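Local atomic coordinates of DNMT2 (Spodoptera frugiperda, PDB entry 4H0N), a protein that probably transfers a methyl group from S-adenosyl-L-methionine to a cytosine in the anticodon loop of tRNA(Asp), and probably also methylates cytosines in DNA. Residues G15-C18 / A19-S23; P62-I65 / K66-N69; N97-L100 / Y101-G104; M117-V120 / K121-N125; T127-N130 / L131-K135. The protein carries 3 engineered substitutions. All coordinates share one frame; numbering follows the deposited sequence.

Interaction 1: residues G15-C18 / A19-S23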
# COMPACT_ATOMS: atom_id res chain seq x y z
N GLY A 15 -1.03 -7.99 0.68
CA GLY A 15 -1.92 -7.30 -0.24
C GLY A 15 -1.79 -7.83 -1.66
O GLY A 15 -2.78 -7.94 -2.39
N MET A 16 -0.56 -8.15 -2.04
CA MET A 16 -0.28 -8.75 -3.34
C MET A 16 -1.10 -10.02 -3.51
O MET A 16 -1.81 -10.19 -4.50
CB MET A 16 1.21 -9.07 -3.44
CG MET A 16 2.11 -7.86 -3.45
SD MET A 16 1.84 -6.84 -4.92
CE MET A 16 3.31 -5.83 -4.90
N HIS A 17 -1.00 -10.91 -2.52
CA HIS A 17 -1.74 -12.17 -2.51
C HIS A 17 -3.24 -11.93 -2.65
O HIS A 17 -3.93 -12.66 -3.35
CB HIS A 17 -1.45 -12.91 -1.21
CG HIS A 17 -1.82 -14.36 -1.23
ND1 HIS A 17 -1.30 -15.28 -0.35
CD2 HIS A 17 -2.67 -15.05 -2.04
CE1 HIS A 17 -1.81 -16.47 -0.60
NE2 HIS A 17 -2.64 -16.36 -1.61
N CYS A 18 -3.74 -10.89 -1.99
CA CYS A 18 -5.14 -10.54 -2.10
C CYS A 18 -5.49 -10.05 -3.50
O CYS A 18 -6.59 -10.29 -3.99
CB CYS A 18 -5.51 -9.47 -1.08
SG CYS A 18 -5.80 -10.14 0.56
N ALA A 19 -4.54 -9.38 -4.13
CA ALA A 19 -4.75 -8.81 -5.45
C ALA A 19 -4.70 -9.88 -6.54
O ALA A 19 -5.42 -9.80 -7.54
CB ALA A 19 -3.74 -7.71 -5.72
N TRP A 20 -3.85 -10.88 -6.35
CA TRP A 20 -3.75 -11.98 -7.30
C TRP A 20 -5.06 -12.75 -7.40
O TRP A 20 -5.46 -13.16 -8.49
CB TRP A 20 -2.63 -12.94 -6.89
CG TRP A 20 -2.46 -14.05 -7.87
CD1 TRP A 20 -2.88 -15.34 -7.73
CD2 TRP A 20 -1.84 -13.97 -9.16
NE1 TRP A 20 -2.56 -16.07 -8.85
CE2 TRP A 20 -1.92 -15.24 -9.74
CE3 TRP A 20 -1.22 -12.93 -9.87
CZ2 TRP A 20 -1.41 -15.52 -11.00
CZ3 TRP A 20 -0.71 -13.21 -11.12
CH2 TRP A 20 -0.81 -14.49 -11.68
N LYS A 21 -5.73 -12.93 -6.27
CA LYS A 21 -7.03 -13.59 -6.24
C LYS A 21 -8.07 -12.78 -7.00
O LYS A 21 -8.81 -13.32 -7.81
CB LYS A 21 -7.50 -13.81 -4.80
CG LYS A 21 -6.81 -14.95 -4.09
CD LYS A 21 -7.37 -15.14 -2.68
CE LYS A 21 -6.66 -16.28 -1.95
NZ LYS A 21 -7.34 -16.62 -0.66
N GLU A 22 -8.10 -11.48 -6.74
CA GLU A 22 -9.08 -10.60 -7.36
C GLU A 22 -8.96 -10.57 -8.88
O GLU A 22 -9.93 -10.30 -9.58
CB GLU A 22 -8.99 -9.19 -6.78
CG GLU A 22 -10.15 -8.83 -5.86
CD GLU A 22 -11.36 -8.32 -6.62
OE1 GLU A 22 -12.47 -8.87 -6.41
OE2 GLU A 22 -11.22 -7.37 -7.42
N SER A 23 -7.77 -10.86 -9.40
CA SER A 23 -7.50 -10.80 -10.84
C SER A 23 -8.16 -11.94 -11.60
O SER A 23 -8.46 -11.80 -12.79
CB SER A 23 -5.99 -10.80 -11.11
OG SER A 23 -5.39 -12.03 -10.75

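Interaction 2: residues P62-I65 / K66-N69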
# COMPACT_ATOMS: atom_id res chain seq x y z
N PRO A 62 19.39 -17.13 -6.68
CA PRO A 62 18.83 -17.58 -7.96
C PRO A 62 18.53 -19.07 -7.91
O PRO A 62 17.49 -19.52 -8.37
CB PRO A 62 19.98 -17.33 -8.94
CG PRO A 62 20.71 -16.16 -8.36
CD PRO A 62 20.55 -16.23 -6.86
N GLN A 63 19.46 -19.81 -7.32
CA GLN A 63 19.37 -21.25 -7.18
C GLN A 63 18.08 -21.67 -6.48
O GLN A 63 17.32 -22.47 -7.02
CB GLN A 63 20.58 -21.79 -6.42
CG GLN A 63 21.91 -21.68 -7.17
CD GLN A 63 22.40 -20.24 -7.29
OE1 GLN A 63 22.30 -19.45 -6.36
NE2 GLN A 63 22.95 -19.91 -8.46
N VAL A 64 17.84 -21.13 -5.29
CA VAL A 64 16.66 -21.51 -4.53
C VAL A 64 15.38 -20.97 -5.18
O VAL A 64 14.32 -21.60 -5.13
CB VAL A 64 16.76 -21.10 -3.04
CG1 VAL A 64 16.67 -19.59 -2.88
CG2 VAL A 64 15.67 -21.77 -2.24
N ILE A 65 15.49 -19.81 -5.83
CA ILE A 65 14.38 -19.25 -6.58
C ILE A 65 14.05 -20.15 -7.77
O ILE A 65 12.88 -20.32 -8.13
CB ILE A 65 14.70 -17.81 -7.06
CG1 ILE A 65 14.76 -16.86 -5.86
CG2 ILE A 65 13.65 -17.33 -8.06
CD1 ILE A 65 15.14 -15.44 -6.23
N LYS A 66 15.09 -20.75 -8.36
CA LYS A 66 14.91 -21.62 -9.52
C LYS A 66 14.26 -22.95 -9.14
O LYS A 66 13.46 -23.49 -9.90
CB LYS A 66 16.26 -21.89 -10.21
CG LYS A 66 16.13 -22.27 -11.67
CD LYS A 66 17.38 -22.95 -12.20
CE LYS A 66 17.41 -24.43 -11.81
NZ LYS A 66 18.49 -25.19 -12.50
N LYS A 67 14.60 -23.47 -7.97
CA LYS A 67 14.04 -24.74 -7.52
C LYS A 67 12.56 -24.60 -7.18
O LYS A 67 11.78 -25.54 -7.33
CB LYS A 67 14.84 -25.30 -6.34
CG LYS A 67 14.24 -25.02 -4.97
CD LYS A 67 15.34 -24.99 -3.91
CE LYS A 67 14.92 -25.72 -2.65
NZ LYS A 67 16.03 -26.59 -2.20
N TRP A 68 12.16 -23.40 -6.75
CA TRP A 68 10.77 -23.12 -6.43
C TRP A 68 9.93 -23.03 -7.69
O TRP A 68 8.70 -23.11 -7.63
CB TRP A 68 10.65 -21.81 -5.67
CG TRP A 68 11.19 -21.87 -4.30
CD1 TRP A 68 11.48 -22.99 -3.58
CD2 TRP A 68 11.53 -20.75 -3.47
NE1 TRP A 68 11.97 -22.64 -2.35
CE2 TRP A 68 12.01 -21.28 -2.26
CE3 TRP A 68 11.47 -19.37 -3.64
CZ2 TRP A 68 12.43 -20.45 -1.21
CZ3 TRP A 68 11.89 -18.56 -2.60
CH2 TRP A 68 12.36 -19.10 -1.41
N ASN A 69 10.60 -22.86 -8.82
CA ASN A 69 9.97 -22.81 -10.13
C ASN A 69 9.06 -21.60 -10.31
O ASN A 69 8.09 -21.66 -11.06
CB ASN A 69 9.21 -24.11 -10.42
CG ASN A 69 9.05 -24.38 -11.90
OD1 ASN A 69 9.97 -24.16 -12.69
ND2 ASN A 69 7.88 -24.86 -12.30

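Interaction 3: residues N97-L100 / Y101-G104. With CA (calcium ion), chain F; SAH (S-adenosyl-L-homocysteine), chain E.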
# COMPACT_ATOMS: atom_id res chain seq x y z
N ASN A 97 18.40 -0.69 2.63
CA ASN A 97 17.74 -1.03 1.39
C ASN A 97 18.29 -2.31 0.77
O ASN A 97 19.50 -2.51 0.67
CB ASN A 97 17.81 0.14 0.41
CG ASN A 97 16.54 0.30 -0.38
OD1 ASN A 97 15.81 -0.66 -0.62
ND2 ASN A 97 16.26 1.53 -0.80
N SER A 98 17.37 -3.18 0.36
CA SER A 98 17.71 -4.51 -0.09
C SER A 98 17.51 -4.65 -1.59
O SER A 98 17.90 -5.65 -2.19
CB SER A 98 16.83 -5.52 0.65
OG SER A 98 16.43 -5.00 1.91
N PHE A 99 16.90 -3.63 -2.19
CA PHE A 99 16.46 -3.68 -3.58
C PHE A 99 17.60 -3.84 -4.59
O PHE A 99 17.45 -4.50 -5.61
CB PHE A 99 15.63 -2.44 -3.92
CG PHE A 99 14.85 -2.57 -5.19
CD1 PHE A 99 13.96 -3.62 -5.37
CD2 PHE A 99 14.98 -1.63 -6.21
CE1 PHE A 99 13.24 -3.75 -6.54
CE2 PHE A 99 14.26 -1.76 -7.39
CZ PHE A 99 13.38 -2.82 -7.55
N LEU A 100 18.74 -3.21 -4.29
CA LEU A 100 19.91 -3.31 -5.15
C LEU A 100 20.33 -4.76 -5.38
O LEU A 100 20.88 -5.09 -6.43
CB LEU A 100 21.08 -2.52 -4.56
CG LEU A 100 21.06 -1.01 -4.83
CD1 LEU A 100 22.40 -0.40 -4.47
CD2 LEU A 100 20.70 -0.72 -6.28
N TYR A 101 20.08 -5.61 -4.39
CA TYR A 101 20.40 -7.02 -4.51
C TYR A 101 19.56 -7.69 -5.59
O TYR A 101 20.05 -8.56 -6.32
CB TYR A 101 20.18 -7.73 -3.18
CG TYR A 101 20.38 -9.22 -3.26
CD1 TYR A 101 19.30 -10.10 -3.24
CD2 TYR A 101 21.66 -9.76 -3.39
CE1 TYR A 101 19.48 -11.46 -3.32
CE2 TYR A 101 21.85 -11.12 -3.47
CZ TYR A 101 20.77 -11.97 -3.43
OH TYR A 101 20.96 -13.33 -3.51
N LEU A 102 18.30 -7.29 -5.70
CA LEU A 102 17.40 -7.86 -6.71
C LEU A 102 17.85 -7.50 -8.12
O LEU A 102 17.98 -8.38 -8.97
CB LEU A 102 15.96 -7.40 -6.47
CG LEU A 102 15.34 -7.87 -5.16
CD1 LEU A 102 13.87 -7.50 -5.10
CD2 LEU A 102 15.54 -9.37 -4.97
N ILE A 103 18.07 -6.21 -8.35
CA ILE A 103 18.57 -5.72 -9.63
C ILE A 103 19.78 -6.52 -10.08
O ILE A 103 19.92 -6.87 -11.25
CB ILE A 103 18.95 -4.24 -9.55
CG1 ILE A 103 17.71 -3.39 -9.23
CG2 ILE A 103 19.61 -3.77 -10.84
CD1 ILE A 103 18.01 -1.92 -9.02
N GLY A 104 20.65 -6.83 -9.12
CA GLY A 104 21.81 -7.65 -9.38
C GLY A 104 21.44 -9.01 -9.91
O GLY A 104 21.81 -9.35 -11.03
CA CA F . 24.25 -10.55 -11.97
N SAH E . 3.13 -4.80 0.26
CA SAH E . 3.21 -5.38 1.60
CB SAH E . 4.31 -4.74 2.46
CG SAH E . 5.14 -3.61 1.85
SD SAH E . 5.94 -2.62 3.14
C SAH E . 1.85 -5.35 2.32
O SAH E . 1.77 -5.15 3.53
OXT SAH E . 0.81 -5.56 1.71
C5' SAH E . 7.52 -3.49 2.98
C4' SAH E . 7.69 -4.66 3.95
O4' SAH E . 8.82 -5.42 3.57
C3' SAH E . 7.93 -4.24 5.40
O3' SAH E . 6.82 -4.61 6.18
C2' SAH E . 9.17 -4.98 5.85
O2' SAH E . 8.91 -5.76 7.00
C1' SAH E . 9.53 -5.90 4.70
N9 SAH E . 10.98 -5.90 4.43
C8 SAH E . 11.83 -4.83 4.45
N7 SAH E . 13.08 -5.26 4.14
C5 SAH E . 13.04 -6.59 3.93
C6 SAH E . 14.02 -7.52 3.60
N6 SAH E . 15.28 -7.14 3.43
N1 SAH E . 13.68 -8.85 3.45
C2 SAH E . 12.37 -9.25 3.63
N3 SAH E . 11.40 -8.32 3.96
C4 SAH E . 11.73 -7.01 4.11

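Interaction 4: residues M117-V120 / K121-N125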
# COMPACT_ATOMS: atom_id res chain seq x y z
N MET A 117 6.10 -4.52 -9.70
CA MET A 117 6.60 -3.82 -8.52
C MET A 117 5.81 -2.55 -8.21
O MET A 117 5.55 -1.75 -9.10
CB MET A 117 8.08 -3.48 -8.68
CG MET A 117 8.62 -2.55 -7.61
SD MET A 117 10.12 -1.68 -8.10
CE MET A 117 9.71 -1.22 -9.77
N GLU A 118 5.43 -2.39 -6.95
CA GLU A 118 4.93 -1.11 -6.44
C GLU A 118 6.07 -0.35 -5.75
O GLU A 118 6.97 -0.95 -5.18
CB GLU A 118 3.77 -1.32 -5.46
CG GLU A 118 3.22 -0.02 -4.89
CD GLU A 118 2.32 -0.22 -3.69
OE1 GLU A 118 1.33 -0.96 -3.81
OE2 GLU A 118 2.60 0.38 -2.63
N ASN A 119 6.02 0.98 -5.81
CA ASN A 119 7.06 1.79 -5.20
C ASN A 119 6.50 3.14 -4.76
O ASN A 119 5.33 3.42 -4.98
CB ASN A 119 8.23 1.97 -6.16
CG ASN A 119 9.57 1.75 -5.49
OD1 ASN A 119 9.92 2.45 -4.54
ND2 ASN A 119 10.32 0.77 -5.98
N VAL A 120 7.33 3.97 -4.12
CA VAL A 120 6.86 5.27 -3.66
C VAL A 120 6.80 6.25 -4.81
O VAL A 120 7.45 6.06 -5.83
CB VAL A 120 7.77 5.87 -2.56
CG1 VAL A 120 7.65 5.07 -1.27
CG2 VAL A 120 9.22 5.94 -3.04
N LYS A 121 5.99 7.29 -4.64
CA LYS A 121 5.98 8.40 -5.58
C LYS A 121 7.38 8.99 -5.58
O LYS A 121 7.96 9.24 -4.53
CB LYS A 121 4.97 9.45 -5.14
CG LYS A 121 4.40 10.30 -6.27
CD LYS A 121 5.43 11.27 -6.84
CE LYS A 121 5.09 11.69 -8.26
NZ LYS A 121 6.27 12.29 -8.94
N GLY A 122 7.93 9.21 -6.77
CA GLY A 122 9.23 9.85 -6.89
C GLY A 122 10.32 8.85 -7.20
O GLY A 122 11.45 9.23 -7.54
N PHE A 123 10.00 7.56 -7.08
CA PHE A 123 10.92 6.52 -7.48
C PHE A 123 11.33 6.73 -8.92
O PHE A 123 12.50 6.60 -9.26
CB PHE A 123 10.31 5.14 -7.31
CG PHE A 123 11.24 4.02 -7.71
CD1 PHE A 123 12.37 3.75 -6.96
CD2 PHE A 123 10.99 3.26 -8.83
CE1 PHE A 123 13.24 2.73 -7.32
CE2 PHE A 123 11.85 2.23 -9.20
CZ PHE A 123 12.98 1.97 -8.44
N GLU A 124 10.37 7.10 -9.76
CA GLU A 124 10.62 7.26 -11.19
C GLU A 124 11.69 8.32 -11.51
O GLU A 124 12.22 8.37 -12.62
CB GLU A 124 9.33 7.58 -11.95
CG GLU A 124 8.81 9.01 -11.80
CD GLU A 124 8.12 9.26 -10.48
OE1 GLU A 124 8.10 8.34 -9.63
OE2 GLU A 124 7.60 10.38 -10.28
N ASN A 125 12.01 9.16 -10.52
CA ASN A 125 13.06 10.15 -10.68
C ASN A 125 14.37 9.74 -10.00
O ASN A 125 15.35 10.47 -10.05
CB ASN A 125 12.60 11.51 -10.16
CG ASN A 125 11.45 12.09 -10.97
OD1 ASN A 125 11.30 11.82 -12.16
ND2 ASN A 125 10.62 12.91 -10.32

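Interaction 5: residues T127-N130 / L131-K135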
# COMPACT_ATOMS: atom_id res chain seq x y z
N THR A 127 17.83 7.42 -8.96
CA THR A 127 18.93 6.73 -9.63
C THR A 127 18.69 5.23 -9.65
O THR A 127 19.10 4.54 -10.58
CB THR A 127 20.28 6.99 -8.96
OG1 THR A 127 20.14 6.87 -7.53
CG2 THR A 127 20.80 8.37 -9.30
N VAL A 128 18.04 4.74 -8.60
CA VAL A 128 17.73 3.33 -8.50
C VAL A 128 16.81 2.90 -9.63
O VAL A 128 17.02 1.86 -10.26
CB VAL A 128 17.07 2.99 -7.15
CG1 VAL A 128 16.61 1.54 -7.14
CG2 VAL A 128 18.03 3.28 -6.01
N ARG A 129 15.78 3.71 -9.88
CA ARG A 129 14.84 3.42 -10.95
C ARG A 129 15.55 3.33 -12.29
O ARG A 129 15.33 2.40 -13.05
CB ARG A 129 13.72 4.46 -10.99
CG ARG A 129 12.76 4.32 -12.16
CD ARG A 129 13.06 5.35 -13.23
NE ARG A 129 12.44 5.00 -14.51
CZ ARG A 129 12.86 5.44 -15.69
NH1 ARG A 129 13.92 6.25 -15.77
NH2 ARG A 129 12.24 5.07 -16.80
N ASN A 130 16.42 4.30 -12.57
CA ASN A 130 17.17 4.30 -13.82
C ASN A 130 18.01 3.04 -13.99
O ASN A 130 18.11 2.49 -15.09
CB ASN A 130 18.05 5.54 -13.94
CG ASN A 130 17.24 6.82 -14.09
OD1 ASN A 130 16.03 6.77 -14.35
ND2 ASN A 130 17.90 7.96 -13.95
N LEU A 131 18.59 2.57 -12.89
CA LEU A 131 19.38 1.35 -12.91
C LEU A 131 18.47 0.15 -13.11
O LEU A 131 18.78 -0.75 -13.89
CB LEU A 131 20.13 1.17 -11.60
CG LEU A 131 21.20 0.08 -11.64
CD1 LEU A 131 22.37 0.56 -12.49
CD2 LEU A 131 21.65 -0.30 -10.25
N PHE A 132 17.36 0.15 -12.39
CA PHE A 132 16.43 -0.97 -12.42
C PHE A 132 15.85 -1.20 -13.81
O PHE A 132 15.75 -2.34 -14.27
CB PHE A 132 15.31 -0.76 -11.41
CG PHE A 132 14.13 -1.64 -11.64
CD1 PHE A 132 14.19 -2.99 -11.33
CD2 PHE A 132 12.96 -1.13 -12.18
CE1 PHE A 132 13.10 -3.81 -11.55
CE2 PHE A 132 11.87 -1.94 -12.41
CZ PHE A 132 11.94 -3.29 -12.09
N ILE A 133 15.46 -0.12 -14.47
CA ILE A 133 14.93 -0.20 -15.83
C ILE A 133 16.02 -0.69 -16.77
O ILE A 133 15.78 -1.50 -17.68
CB ILE A 133 14.42 1.18 -16.31
CG1 ILE A 133 13.15 1.57 -15.55
CG2 ILE A 133 14.20 1.19 -17.82
CD1 ILE A 133 12.09 0.49 -15.49
N ASP A 134 17.23 -0.19 -16.54
CA ASP A 134 18.39 -0.55 -17.33
C ASP A 134 18.70 -2.04 -17.24
O ASP A 134 19.16 -2.64 -18.21
CB ASP A 134 19.60 0.25 -16.85
CG ASP A 134 20.82 0.01 -17.68
OD1 ASP A 134 21.04 0.79 -18.63
OD2 ASP A 134 21.55 -0.97 -17.40
N LYS A 135 18.45 -2.63 -16.08
CA LYS A 135 18.69 -4.05 -15.90
C LYS A 135 17.60 -4.86 -16.61
O LYS A 135 17.85 -5.97 -17.07
CB LYS A 135 18.75 -4.43 -14.42
CG LYS A 135 19.35 -5.81 -14.17
CD LYS A 135 20.77 -5.86 -14.72
CE LYS A 135 21.29 -7.28 -14.89
NZ LYS A 135 21.59 -7.94 -13.59

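Interaction 1: residues G15-C18 / A19-S23
Gly15 and Ala19 are joined across the first turn of helix 15-23, the first helix of the Rossmann-like fold of class I methyltransferases, which follows strand 4-9 and the glycine-rich turn at the cofactor. The amide of Ala19 bonds to Gly15 O at 2.9 Å, and Trp20 N reaches Met16 O at 2.8 Å, nearly in line with that carbonyl. The next two bonds along, Lys21 N to His17 O and Glu22 N to Cys18 O, are weak. Gly15 also offers its own N to the carboxylate of S-adenosyl-L-homocysteine, which places this helix start at the bound product.

Among the side chains, His17 and Lys21 meet one turn apart. With CG anti to N (chi1 -164°), the imidazole swings toward the second half of the helix, while the otherwise extended Lys21 runs back past it from a chi1 of -76°. Its CE passes the ring obliquely, 4.0 Å from His17 NE2, and NZ stays 4.8 Å from that nitrogen. The ring's other nitrogen, ND1, is hydrogen-bonded to Tyr43, and Phe47 stacks on the ring.

Trp20 sends its indole onto His4 and Ile6 of strand 4-9, with Phe332 edge-to-face. Ala19 and Met16 pack on Ile324 of helix 321-332. At the far end Ser23 folds back: its OG hydrogen-bonds to Trp20 O and lies 4.2 Å above one face of the Trp20 indole, displaced toward the rim.

Interaction 2: residues P62-I65 / K66-N69
Lys66 takes up the helix from Pro62, its N bonded to Pro62 O at 2.7 Å, with a weak second bond to Gln63 O. The butyl chain of Lys66 bends at its third torsion and leads outward from the first turn. Lys67 repeats the backbone pattern, N to Gln63 O at 3.0 Å, and its bent chain lies across Val64, CD meeting Val64 CG2 at 3.6 Å. Trp68 closes the next turn with its N on Val64 O, and with chi1 at -70° and chi2 at -16° the indole folds back over that same carbonyl: Val64 O stands 3.2 Å above one ring face, displaced toward the rim. Helix 62-67 lies beside the core strand 4-9 of the Rossmann-like domain, where both Ile65 and Trp68 touch Leu7. Val64 and Trp68 run side by side, the valine CG2 touching CZ2 of the six-membered ring at 3.6 Å. With an alanine in place of Trp68, Val64 CG2 would probably lose its aromatic neighbour and a gap would open toward Leu7. At Asn69 the backbone takes a positive phi of 66° and completes a Schellman motif, with Asn69 N returning to Lys66 O at 3.1 Å.

Interaction 3: residues N97-L100 / Y101-G104
Phe99 is the hub of the helix start, its ring receiving methyl groups from two residues further along. Leu102 CD1 approaches CD1 of the Phe99 ring at 3.9 Å, and Ile103 CD1 comes to Phe99 CE2 at 4.1 Å, both side chains crossing the phenylalanine at about a right angle and meeting the ring obliquely. The phenylalanine can be reached in this way because of its trans first torsion (chi1 -165°), which brings the ring back toward the following turn. Ile103 CD1 also touches Leu100 CD2, so this one methyl lies against two side chains of the preceding turn.

Behind these contacts the backbone sets the spacing. Ile103 N bonds almost straight to Phe99 O at 3.3 Å, and Gly104 N to Leu100 O at 3.2 Å, whereas Tyr101 N meets Ser98 O from above the carbonyl plane. Each end of the stretch has a ligand. Ser98 OG accepts a weak hydrogen bond from the adenine N6 of S-adenosyl-L-homocysteine, 2.9 Å away, and Gly104 O binds the calcium ion at 2.9 Å, with Asp107 as the other protein ligand.

Replacing Phe99 with an alanine would probably deprive Leu102 and Ile103 of their common partner and open a gap toward the sheet. In this Rossmann-like domain, Phe99 and Leu102 pack on Met75 of strand 72-75, while Phe99, Leu100 and Ile103 rest on Val128, Leu131 and Phe132 of helix 127-138, which places helix 99-105 between the adenine end of the cofactor pocket and its neighbouring helix.

Interaction 4: residues M117-V120 / K121-N125
Val120 to Phe123 form a type II beta turn, closed by Phe123 N to Val120 O at 3.2 Å, with Gly122 at a phi of 103° where a side chain would collide with the preceding carbonyl. The turn returns Phe123 to the end of strand 114-119, and a chi1 of -180° lays the ring against Asn119. Amide and ring are stacked almost flat, their planes 7° apart, with Asn119 ND2 3.5 Å above the ring plane and over its centre.

Two bonds, one of them weak, orient that amide. OD1 accepts a hydrogen bond from Val120 N at 3.0 Å, in the carbonyl plane, and ND2 makes the weak one to Met117 SD at 3.2 Å. Met117 adds a Met-aromatic contact of its own: SD lies 5.1 Å from the centroid of the Phe123 ring, in an oblique position, and its CE touches the ring at CE2.

Glu118, Asn119 and Val120 spell the ENV signature of C5-cytosine methyltransferases, and the Val120 side chain comes within about 4 Å of that of Cys79, the probable active-site cysteine. Tyr162 of strand 161-168 meets the Phe123 ring edge-to-face, and Phe99 and Val128 pack against it too.

Glu124 grips the loop with both carboxylate oxygens. OE1 takes the Gly122 amide at 3.0 Å, from its syn side and somewhat out of the carboxylate plane. OE2 forms a salt bridge with Lys121 NZ at 2.7 Å, the lysine chain bending at its second torsion to bring the ammonium across.

Interaction 5: residues T127-N130 / L131-K135
Arg129 leaves the helix with chi1 near 180° (175°) and then bends sharply at the next bond (chi2 -103°), which turns its guanidinium toward Ile133 one turn later. Ile133, at chi1 -70°, presents CG1 to one face of that group: Arg129 NE is 3.7 Å from Ile133 CG1, and CZ and NH2 lie over the same methylene at similar range. The same CG1 also lies near Arg129 O. The guanidinium is held by its polar partners as well. NH1 donates to Asn130 OD1 at 2.6 Å, a little out of the guanidinium plane, and NE forms a salt bridge with Glu145 of strand 141-148, so polar bonds hold the group in addition to the methylene at its face.

Helix 127-138 packs on the sheet of the Rossmann-like domain, with Phe132 on Cys164 and Ile133 on Tyr143. Its backbone is regular here: Leu131 N to Thr127 O is 3.1 Å, Phe132 N to Val128 O 2.8 Å and Ile133 N to Arg129 O 2.9 Å. The bond from Asp134 N comes to Asn130 O from above its carbonyl plane. Arg129 O also sits at the edge of the Phe132 ring, near the ring plane.

Overall arrangement
All five contacts are local and follow one another along the chain, none nesting inside or crossing another. Interaction 1 lies in the beta-alpha-beta unit from strand 4-9 to strand 27-33, and interaction 2 spans helix 62-67 and its C-terminal turn, ahead of strand 72-75. Interaction 3 forms the helix before strand 114-119; interaction 4 closes the turn that leads from that strand into the helix of interaction 5. The last three form one packed group: Phe99 meets Met117 and Phe123, Val128 meets both aromatic rings, and Lys135 reaches Ile103 O. Interactions 1 and 2, whose centres are about 22 Å apart, do not touch this group, though all belong to the same Rossmann-like domain.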